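Local coordinates for Exo-alpha-sialidase (Clostridium perfringens, PDB 2VO8), which is a family 33 glycoside hydrolase whose cohesin module, the part in this crystal, probably binds a dockerin partner with high affinity to assemble toxin complexes, at residues F48-E53 and S71-P76. Residues are numbered along the deposited sequence; the frame is centred on the assembly and turned at random.
Sequences FEYNAE and SKEVEP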
ATOM      1  N   PHE A  48       0.761  -4.630  -4.432  1.00 19.54           N
ATOM      2  CA  PHE A  48       1.815  -4.426  -3.439  1.00 19.77           C
ATOM      3  C   PHE A  48       2.845  -5.532  -3.626  1.00 19.27           C
ATOM      4  O   PHE A  48       2.488  -6.690  -3.650  1.00 19.13           O
ATOM      5  CB  PHE A  48       1.267  -4.503  -2.024  1.00 18.05           C
ATOM      6  CG  PHE A  48       2.341  -4.435  -0.952  1.00 18.42           C
ATOM      7  CD1 PHE A  48       2.886  -3.227  -0.549  1.00 18.10           C
ATOM      8  CD2 PHE A  48       2.818  -5.596  -0.358  1.00 18.91           C
ATOM      9  CE1 PHE A  48       3.860  -3.164   0.424  1.00 18.12           C
ATOM     10  CE2 PHE A  48       3.756  -5.532   0.616  1.00 16.46           C
ATOM     11  CZ  PHE A  48       4.283  -4.349   1.024  1.00 18.80           C
ATOM     12  N   GLU A  49       4.111  -5.169  -3.775  1.00 19.80           N
ATOM     13  CA  GLU A  49       5.156  -6.175  -4.066  1.00 19.63           C
ATOM     14  C   GLU A  49       6.227  -6.132  -3.005  1.00 18.28           C
ATOM     15  O   GLU A  49       6.578  -5.078  -2.458  1.00 17.70           O
ATOM     16  CB  GLU A  49       5.712  -5.977  -5.479  1.00 20.38           C
ATOM     17  CG  GLU A  49       4.649  -6.267  -6.536  1.00 22.49           C
ATOM     18  CD  GLU A  49       5.227  -6.645  -7.865  1.00 21.87           C
ATOM     19  OE1 GLU A  49       6.272  -7.351  -7.892  1.00 22.32           O
ATOM     20  OE2 GLU A  49       4.614  -6.281  -8.896  1.00 23.00           O
ATOM     21  N   TYR A  50       6.709  -7.330  -2.677  1.00 18.47           N
ATOM     22  CA  TYR A  50       7.726  -7.494  -1.666  1.00 18.52           C
ATOM     23  C   TYR A  50       8.441  -8.845  -1.906  1.00 17.45           C
ATOM     24  O   TYR A  50       7.948  -9.699  -2.644  1.00 16.22           O
ATOM     25  CB  TYR A  50       7.094  -7.484  -0.290  1.00 18.59           C
ATOM     26  CG  TYR A  50       6.372  -8.757   0.073  1.00 18.90           C
ATOM     27  CD1 TYR A  50       6.992  -9.747   0.859  1.00 17.98           C
ATOM     28  CD2 TYR A  50       5.044  -8.971  -0.331  1.00 19.01           C
ATOM     29  CE1 TYR A  50       6.292 -10.902   1.233  1.00 19.93           C
ATOM     30  CE2 TYR A  50       4.361 -10.132   0.010  1.00 20.31           C
ATOM     31  CZ  TYR A  50       4.993 -11.102   0.801  1.00 19.06           C
ATOM     32  OH  TYR A  50       4.303 -12.272   1.095  1.00 18.57           O
ATOM     33  N   ASN A  51       9.586  -8.974  -1.277  1.00 18.53           N
ATOM     34  CA  ASN A  51      10.412 -10.151  -1.471  1.00 17.80           C
ATOM     35  C   ASN A  51       9.934 -11.208  -0.483  1.00 17.43           C
ATOM     36  O   ASN A  51      10.202 -11.095   0.712  1.00 19.59           O
ATOM     37  CB  ASN A  51      11.886  -9.800  -1.302  1.00 17.91           C
ATOM     38  CG  ASN A  51      12.801 -11.016  -1.320  1.00 17.68           C
ATOM     39  OD1 ASN A  51      12.350 -12.173  -1.537  1.00 23.08           O
ATOM     40  ND2 ASN A  51      14.096 -10.758  -1.139  1.00 17.56           N
ATOM     41  N   ALA A  52       9.217 -12.192  -1.020  1.00 18.11           N
ATOM     42  CA  ALA A  52       8.567 -13.250  -0.229  1.00 17.93           C
ATOM     43  C   ALA A  52       9.618 -14.137   0.473  1.00 18.40           C
ATOM     44  O   ALA A  52       9.297 -14.846   1.447  1.00 20.00           O
ATOM     45  CB  ALA A  52       7.640 -14.092  -1.118  1.00 18.87           C
ATOM     46  N   GLU A  53      10.873 -14.078   0.037  1.00 19.23           N
ATOM     47  CA  GLU A  53      11.951 -14.814   0.763  1.00 18.75           C
ATOM     48  C   GLU A  53      12.372 -14.096   2.051  1.00 19.39           C
ATOM     49  O   GLU A  53      12.792 -14.730   3.041  1.00 19.98           O
ATOM     50  CB  GLU A  53      13.195 -15.013  -0.123  1.00 20.14           C
ATOM     51  CG  GLU A  53      12.938 -15.803  -1.374  1.00 20.72           C
ATOM     52  CD  GLU A  53      14.218 -16.129  -2.129  1.00 21.37           C
ATOM     53  OE1 GLU A  53      15.191 -15.369  -2.021  1.00 26.67           O
ATOM     54  OE2 GLU A  53      14.224 -17.167  -2.827  1.00 25.08           O
ATOM     55  N   SER A  71      -7.863  -8.263   0.111  1.00 25.31           N
ATOM     56  CA  SER A  71      -6.539  -8.514  -0.438  1.00 24.86           C
ATOM     57  C   SER A  71      -6.346  -9.991  -0.755  1.00 25.63           C
ATOM     58  O   SER A  71      -6.915 -10.853  -0.082  1.00 24.61           O
ATOM     59  CB  SER A  71      -5.461  -8.035   0.516  1.00 25.53           C
ATOM     60  OG  SER A  71      -5.358  -8.865   1.661  1.00 25.50           O
ATOM     61  N   LYS A  72      -5.536 -10.263  -1.773  1.00 26.12           N
ATOM     62  CA  LYS A  72      -5.153 -11.634  -2.145  1.00 26.34           C
ATOM     63  C   LYS A  72      -3.702 -11.625  -2.617  1.00 25.78           C
ATOM     64  O   LYS A  72      -3.319 -10.835  -3.496  1.00 24.15           O
ATOM     65  CB  LYS A  72      -6.042 -12.192  -3.270  1.00 26.81           C
ATOM     66  CG  LYS A  72      -5.894 -13.739  -3.508  1.00 28.21           C
ATOM     67  CD  LYS A  72      -6.576 -14.269  -4.819  1.00 29.54           C
ATOM     68  CE  LYS A  72      -6.197 -13.445  -6.075  1.00 32.66           C
ATOM     69  NZ  LYS A  72      -6.483 -14.080  -7.439  1.00 34.00           N
ATOM     70  N   GLU A  73      -2.911 -12.503  -2.018  1.00 24.01           N
ATOM     71  CA  GLU A  73      -1.582 -12.734  -2.494  1.00 24.97           C
ATOM     72  C   GLU A  73      -1.728 -13.653  -3.709  1.00 25.91           C
ATOM     73  O   GLU A  73      -1.906 -14.884  -3.559  1.00 26.17           O
ATOM     74  CB  GLU A  73      -0.731 -13.336  -1.386  1.00 24.19           C
ATOM     75  CG  GLU A  73       0.699 -13.387  -1.798  1.00 23.50           C
ATOM     76  CD  GLU A  73       1.660 -13.535  -0.645  1.00 23.69           C
ATOM     77  OE1 GLU A  73       1.261 -14.073   0.398  1.00 22.52           O
ATOM     78  OE2 GLU A  73       2.849 -13.169  -0.811  1.00 24.73           O
ATOM     79  N   VAL A  74      -1.697 -13.044  -4.900  1.00 25.74           N
ATOM     80  CA  VAL A  74      -1.953 -13.754  -6.162  1.00 26.64           C
ATOM     81  C   VAL A  74      -0.744 -14.540  -6.703  1.00 27.75           C
ATOM     82  O   VAL A  74      -0.906 -15.473  -7.479  1.00 27.95           O
ATOM     83  CB  VAL A  74      -2.505 -12.811  -7.244  1.00 26.83           C
ATOM     84  CG1 VAL A  74      -3.680 -11.980  -6.700  1.00 27.80           C
ATOM     85  CG2 VAL A  74      -1.404 -11.904  -7.824  1.00 25.79           C
ATOM     86  N   GLU A  75       0.451 -14.143  -6.292  1.00 27.93           N
ATOM     87  CA  GLU A  75       1.672 -14.934  -6.450  1.00 27.68           C
ATOM     88  C   GLU A  75       2.466 -14.620  -5.239  1.00 26.21           C
ATOM     89  O   GLU A  75       2.265 -13.576  -4.666  1.00 25.61           O
ATOM     90  CB  GLU A  75       2.521 -14.421  -7.606  1.00 28.77           C
ATOM     91  CG  GLU A  75       2.094 -14.730  -9.007  1.00 30.56           C
ATOM     92  CD  GLU A  75       3.108 -14.147  -9.993  1.00 31.56           C
ATOM     93  OE1 GLU A  75       4.359 -14.306  -9.759  1.00 36.24           O
ATOM     94  OE2 GLU A  75       2.668 -13.508 -10.977  1.00 36.05           O
ATOM     95  N   PRO A  76       3.436 -15.475  -4.871  1.00 25.66           N
ATOM     96  CA  PRO A  76       4.283 -15.093  -3.744  1.00 24.33           C
ATOM     97  C   PRO A  76       4.905 -13.686  -3.956  1.00 23.39           C
ATOM     98  O   PRO A  76       5.494 -13.409  -5.016  1.00 23.48           O
ATOM     99  CB  PRO A  76       5.348 -16.189  -3.738  1.00 25.74           C
ATOM    100  CG  PRO A  76       4.683 -17.337  -4.360  1.00 24.46           C
ATOM    101  CD  PRO A  76       3.813 -16.792  -5.421  1.00 25.74           C
TER
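The hydroxyl of the buried Tyr-50 gripping a glutamate carboxylate is the striking thing here: Tyr-50 OH donates to Glu-73 OE2 over a short 2.6 Å. The oxygen is approached on its syn side, but the hydroxyl stands 28° out of the carboxylate plane, and the ring and carboxylate planes are turned 39° apart. The two side chains cross at about a right angle. Tyr-50 keeps CG between its backbone N and carbonyl carbon (chi1 76°), which swings the ring across to the other chain segment; Glu-73 reaches from its strand as an extended arm, CG anti to the backbone N. OE2 also accepts from the backbone N of Gly-77, so one carboxylate oxygen ties the tyrosine to the turn just past Pro-76.

In the cohesin fold, a beta-sandwich, strands 41-49 and 67-75 both pair antiparallel with strand 78-85, one along each edge of it, and the contact lies where both run out into loop. The Tyr-50 side chain touches Phe-55, Leu-57, Val-79 and Leu-112, while Glu-73 rests on Leu-57, placing the polar pair at the border of the hydrophobic interior. Strand 67-75 ends in a classic beta bulge, Val-74 and Glu-75 both facing Lys-78.

Nearer the surface, Ala-52 CB lies 4.1 Å from Pro-76 CB, a small apolar touch beside the hydroxyl. The bend carrying Ala-52 is an Asx turn: Asn-51 OD1 accepts from Glu-53 N at 2.9 Å, the donor above the carbonyl plane, while Asn-51 ND2 bonds to Glu-110.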